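Local coordinates for protein HP0035 (Helicobacter pylori, PDB 3F42) that probably binds DNA as a homodimer and alters its conformation, and may take part in nucleoid organization, gene regulation and DNA protection, at residues A[25-30]-A[43-48]; A[38-43]-A[68-73]. All coordinates share one frame; numbering follows the deposited sequence.

Contact 1. Residues A[25-30]-A[43-48]; sequences KNKDTI and SFNGLG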
# COMPACT_ATOMS: atom_id res chain seq x y z
N LYS A 25 -12.84 11.84 2.36
CA LYS A 25 -14.29 11.82 2.32
C LYS A 25 -14.85 11.47 3.71
O LYS A 25 -15.79 12.09 4.17
CB LYS A 25 -14.77 10.80 1.29
CG LYS A 25 -16.24 10.76 1.08
CD LYS A 25 -16.52 10.07 -0.24
CE LYS A 25 -17.88 10.45 -0.81
NZ LYS A 25 -17.96 9.76 -2.16
N ASN A 26 -14.27 10.47 4.36
CA ASN A 26 -14.74 10.10 5.70
C ASN A 26 -14.63 11.29 6.66
O ASN A 26 -15.53 11.52 7.47
CB ASN A 26 -13.91 8.97 6.29
CG ASN A 26 -14.18 7.65 5.64
OD1 ASN A 26 -15.28 7.42 5.11
ND2 ASN A 26 -13.18 6.77 5.65
N LYS A 27 -13.52 12.03 6.58
CA LYS A 27 -13.28 13.13 7.50
C LYS A 27 -14.39 14.21 7.33
O LYS A 27 -14.81 14.87 8.29
CB LYS A 27 -11.90 13.74 7.25
CG LYS A 27 -11.51 14.78 8.30
CD LYS A 27 -10.25 15.45 7.92
CE LYS A 27 -9.92 16.51 8.96
NZ LYS A 27 -8.44 16.71 8.93
N ASP A 28 -14.89 14.33 6.11
CA ASP A 28 -15.98 15.26 5.79
C ASP A 28 -17.40 14.78 6.11
O ASP A 28 -18.37 15.52 5.90
CB ASP A 28 -15.89 15.59 4.31
CG ASP A 28 -15.44 16.98 4.05
OD1 ASP A 28 -15.24 17.77 5.02
OD2 ASP A 28 -15.31 17.28 2.85
N THR A 29 -17.56 13.56 6.61
CA THR A 29 -18.88 13.00 6.84
C THR A 29 -19.21 13.16 8.31
O THR A 29 -18.40 12.75 9.15
CB THR A 29 -18.91 11.52 6.40
OG1 THR A 29 -18.54 11.46 4.99
CG2 THR A 29 -20.28 10.91 6.59
N ILE A 30 -20.38 13.70 8.64
CA ILE A 30 -20.76 13.86 10.09
C ILE A 30 -21.84 12.86 10.47
O ILE A 30 -22.82 12.71 9.74
CB ILE A 30 -21.32 15.29 10.35
CG1 ILE A 30 -20.29 16.32 9.91
CG2 ILE A 30 -21.72 15.50 11.86
CD1 ILE A 30 -20.87 17.80 9.90
N SER A 43 -21.53 14.44 18.00
CA SER A 43 -21.24 14.32 16.57
C SER A 43 -19.81 13.84 16.36
O SER A 43 -18.86 14.40 16.90
CB SER A 43 -21.42 15.66 15.86
OG SER A 43 -22.77 16.08 15.98
N PHE A 44 -19.69 12.85 15.48
CA PHE A 44 -18.40 12.32 15.08
C PHE A 44 -18.19 12.57 13.61
O PHE A 44 -19.15 12.54 12.82
CB PHE A 44 -18.39 10.81 15.26
CG PHE A 44 -18.39 10.36 16.70
CD1 PHE A 44 -17.19 10.22 17.38
CD2 PHE A 44 -19.59 10.06 17.37
CE1 PHE A 44 -17.15 9.79 18.71
CE2 PHE A 44 -19.55 9.62 18.72
CZ PHE A 44 -18.32 9.49 19.38
N ASN A 45 -16.93 12.73 13.23
CA ASN A 45 -16.63 12.58 11.80
C ASN A 45 -16.37 11.12 11.46
O ASN A 45 -16.35 10.24 12.34
CB ASN A 45 -15.52 13.54 11.37
CG ASN A 45 -14.14 13.18 11.92
OD1 ASN A 45 -13.86 12.03 12.32
ND2 ASN A 45 -13.27 14.18 11.96
N GLY A 46 -16.18 10.83 10.17
CA GLY A 46 -16.05 9.46 9.72
C GLY A 46 -14.70 8.85 10.01
O GLY A 46 -14.47 7.67 9.72
N LEU A 47 -13.81 9.63 10.63
CA LEU A 47 -12.55 9.07 11.17
C LEU A 47 -12.78 8.61 12.60
O LEU A 47 -11.92 7.97 13.21
CB LEU A 47 -11.43 10.11 11.19
CG LEU A 47 -11.14 10.76 9.84
CD1 LEU A 47 -9.95 11.75 9.96
CD2 LEU A 47 -10.80 9.70 8.81
N GLY A 48 -13.93 8.93 13.16
CA GLY A 48 -14.22 8.60 14.58
C GLY A 48 -13.81 9.65 15.58
O GLY A 48 -13.89 9.43 16.80

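Contact 2. Residues A[38-43]-A[68-73]; sequences GMVSVS and IYLMSA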
# COMPACT_ATOMS: atom_id res chain seq x y z
N GLY A 38 -33.07 13.29 23.66
CA GLY A 38 -32.49 14.40 22.92
C GLY A 38 -31.68 15.40 23.74
O GLY A 38 -31.16 16.38 23.17
N MSE A 39 -31.56 15.18 25.04
CA MSE A 39 -30.81 16.10 25.91
C MSE A 39 -29.31 15.98 25.76
O MSE A 39 -28.56 16.84 26.23
CB MSE A 39 -31.20 15.91 27.38
CG MSE A 39 -32.64 16.25 27.65
SE MSE A 39 -33.01 16.20 29.56
CE MSE A 39 -32.84 14.30 29.89
N VAL A 40 -28.86 14.89 25.14
CA VAL A 40 -27.43 14.74 24.82
C VAL A 40 -27.32 14.55 23.32
O VAL A 40 -28.05 13.76 22.75
CB VAL A 40 -26.80 13.55 25.57
CG1 VAL A 40 -25.40 13.21 25.01
CG2 VAL A 40 -26.68 13.84 27.06
N SER A 41 -26.38 15.26 22.68
CA SER A 41 -26.11 15.07 21.27
C SER A 41 -24.60 14.99 21.12
O SER A 41 -23.87 15.86 21.65
CB SER A 41 -26.64 16.23 20.45
OG SER A 41 -26.53 15.90 19.07
N VAL A 42 -24.14 13.99 20.37
CA VAL A 42 -22.71 13.91 20.04
C VAL A 42 -22.56 13.80 18.54
O VAL A 42 -23.39 13.20 17.88
CB VAL A 42 -21.96 12.78 20.74
CG1 VAL A 42 -22.07 12.97 22.26
CG2 VAL A 42 -22.54 11.40 20.31
N SER A 43 -21.53 14.44 18.00
CA SER A 43 -21.24 14.32 16.57
C SER A 43 -19.81 13.84 16.36
O SER A 43 -18.86 14.40 16.90
CB SER A 43 -21.42 15.66 15.86
OG SER A 43 -22.77 16.08 15.98
N ILE A 68 -24.65 8.65 32.19
CA ILE A 68 -25.27 7.51 31.53
C ILE A 68 -25.65 7.86 30.10
O ILE A 68 -25.34 7.11 29.16
CB ILE A 68 -26.50 6.99 32.33
CG1 ILE A 68 -26.01 6.39 33.67
CG2 ILE A 68 -27.32 5.97 31.45
CD1 ILE A 68 -27.13 5.96 34.61
N TYR A 69 -26.32 9.02 29.93
CA TYR A 69 -26.72 9.45 28.60
C TYR A 69 -25.51 9.81 27.71
O TYR A 69 -25.54 9.51 26.53
CB TYR A 69 -27.69 10.63 28.65
CG TYR A 69 -28.99 10.28 29.31
CD1 TYR A 69 -29.61 9.04 29.07
CD2 TYR A 69 -29.62 11.18 30.19
CE1 TYR A 69 -30.82 8.70 29.67
CE2 TYR A 69 -30.82 10.85 30.80
CZ TYR A 69 -31.42 9.61 30.53
OH TYR A 69 -32.62 9.26 31.13
N LEU A 70 -24.47 10.39 28.28
CA LEU A 70 -23.23 10.60 27.51
C LEU A 70 -22.67 9.28 27.03
O LEU A 70 -22.36 9.11 25.84
CB LEU A 70 -22.17 11.34 28.32
CG LEU A 70 -22.43 12.85 28.38
CD1 LEU A 70 -21.64 13.45 29.56
CD2 LEU A 70 -22.01 13.55 27.04
N MSE A 71 -22.51 8.33 27.94
CA MSE A 71 -21.95 7.03 27.54
C MSE A 71 -22.80 6.30 26.48
O MSE A 71 -22.23 5.70 25.56
CB MSE A 71 -21.78 6.14 28.76
CG MSE A 71 -20.63 6.61 29.59
SE MSE A 71 -20.25 5.33 31.02
CE MSE A 71 -19.71 3.85 29.94
N SER A 72 -24.14 6.37 26.61
CA SER A 72 -25.03 5.77 25.65
C SER A 72 -24.83 6.39 24.24
O SER A 72 -24.62 5.66 23.27
CB SER A 72 -26.50 6.01 26.09
OG SER A 72 -27.36 5.42 25.16
N ALA A 73 -24.87 7.72 24.18
CA ALA A 73 -24.76 8.41 22.86
C ALA A 73 -23.38 8.19 22.27
O ALA A 73 -23.25 7.94 21.05
CB ALA A 73 -25.04 9.90 22.99

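Contact 1. Residues A[25-30]-A[43-48]
Gly-46 packs against the last turn of helix 5-27, and this is where the two segments fit most closely. Its N gives a weak, bent hydrogen bond to Asn-26 O (2.9 Å, 129° at the hydrogen), a carbonyl that also receives Thr-29 N as the helix unwinds. Gly-46, lacking a side chain, brings its backbone right up to Asn-26 O. Next to it, Asn-45 CA makes a bent CA-H...O contact with Thr-29 O (3.2 Å), and Asn-45 CB sits 3.4 Å from Lys-27 O. The Asn-45 CG group is wedged between its own N and carbonyl carbon (chi1 70°), which lets OD1 accept from Leu-47 N, two residues ahead, at 2.9 Å, the donor lying well above the carbonyl plane. Asn-45 ND2 hydrogen-bonds to Glu-49 OE1.

Toward solvent the fit is looser. The extended Lys-27 chain touches with its root alone: CG meets Leu-47 CD1 at 3.8 Å, and the ammonium group heads off from the other segment. Farther along, Ile-30 CG2 brushes Ser-43 CB at 4.0 Å. On the inner side Arg-85 of helix 63-93 bonds to Gly-46 O, and Tyr-78 of the second subunit bonds to Leu-47 O. Asn-45 combines an Asx turn with the start of a type I turn, in the hairpin connection between strands 40-45 and 50-55, set against the helix-to-strand junction of the YbaB/EbfC fold.

Contact 2. Residues A[38-43]-A[68-73]
Val-40 and Val-42 point from the middle strand of the three-stranded antiparallel sheet onto helix 63-93, the strand-on-helix layer of the YbaB/EbfC fold. Strand 40-43 and helix 68-73 run in roughly the same direction, crossing at -34° with their axes 8.3 Å apart at closest approach. No hydrogen bond joins the two segments; the contact is mainly apolar.

Val-40 straddles the helix surface with its two methyls. CG1, turned opposite the backbone N (chi1 168°), touches both Ala-73 CB at 3.9 Å and Leu-70 CD2 at 4.0 Å, while CG2 rests on Tyr-69 CB at 3.7 Å. Its side chain stands nearly perpendicular to that of Leu-70, which also packs on Ile-55 of its own chain and Ile-55 of the second subunit. Ala-73 CB meets both valines, with Val-42 CG2 4.0 Å away.

At the outer end Tyr-69 slants past the selenomethionine Met-39. In one of its two modelled conformers, the Met-39 chain bends at its last torsion (chi3 -69°) and CE comes within 4.1 Å of Tyr-69 CE2, obliquely to the ring, so this touch is tentative. Met-39 and Val-40 form a classic beta bulge opposite Ser-35, which allows two successive residues to face the helix. Ser-35 OG in turn bonds to the main-chain O of Tyr-69, tying strand 30-35 to the same turn of helix. At the other end, Val-42 CG2 comes to 3.6 Å from the backbone carbonyl oxygen of Ala-73.

Strand 40-45 carries both contacts, whose centres are about 17 Å apart; Ser-43 belongs to both ranges but touches across only contact 1. Contact 2 uses the strand's early residues and the inner face that carries Val-40 and Val-42; contact 1 uses its far end and the turn beyond, where the chain meets the end of helix 5-27. Phe-44 continues the inner face toward Leu-74 and Tyr-78 of helix 63-93, which also sends Arg-85 to contact 1. Contact 1 hydrogen-bonds to Tyr-78 of the second subunit and contact 2 packs on Ile-55 and Val-51 of the second subunit, consistent with the homodimer. Ethanediol, probably from the crystallisation liquor, lies about 4 Å from the Leu-47 side chain and about 3 Å from that of Tyr-69.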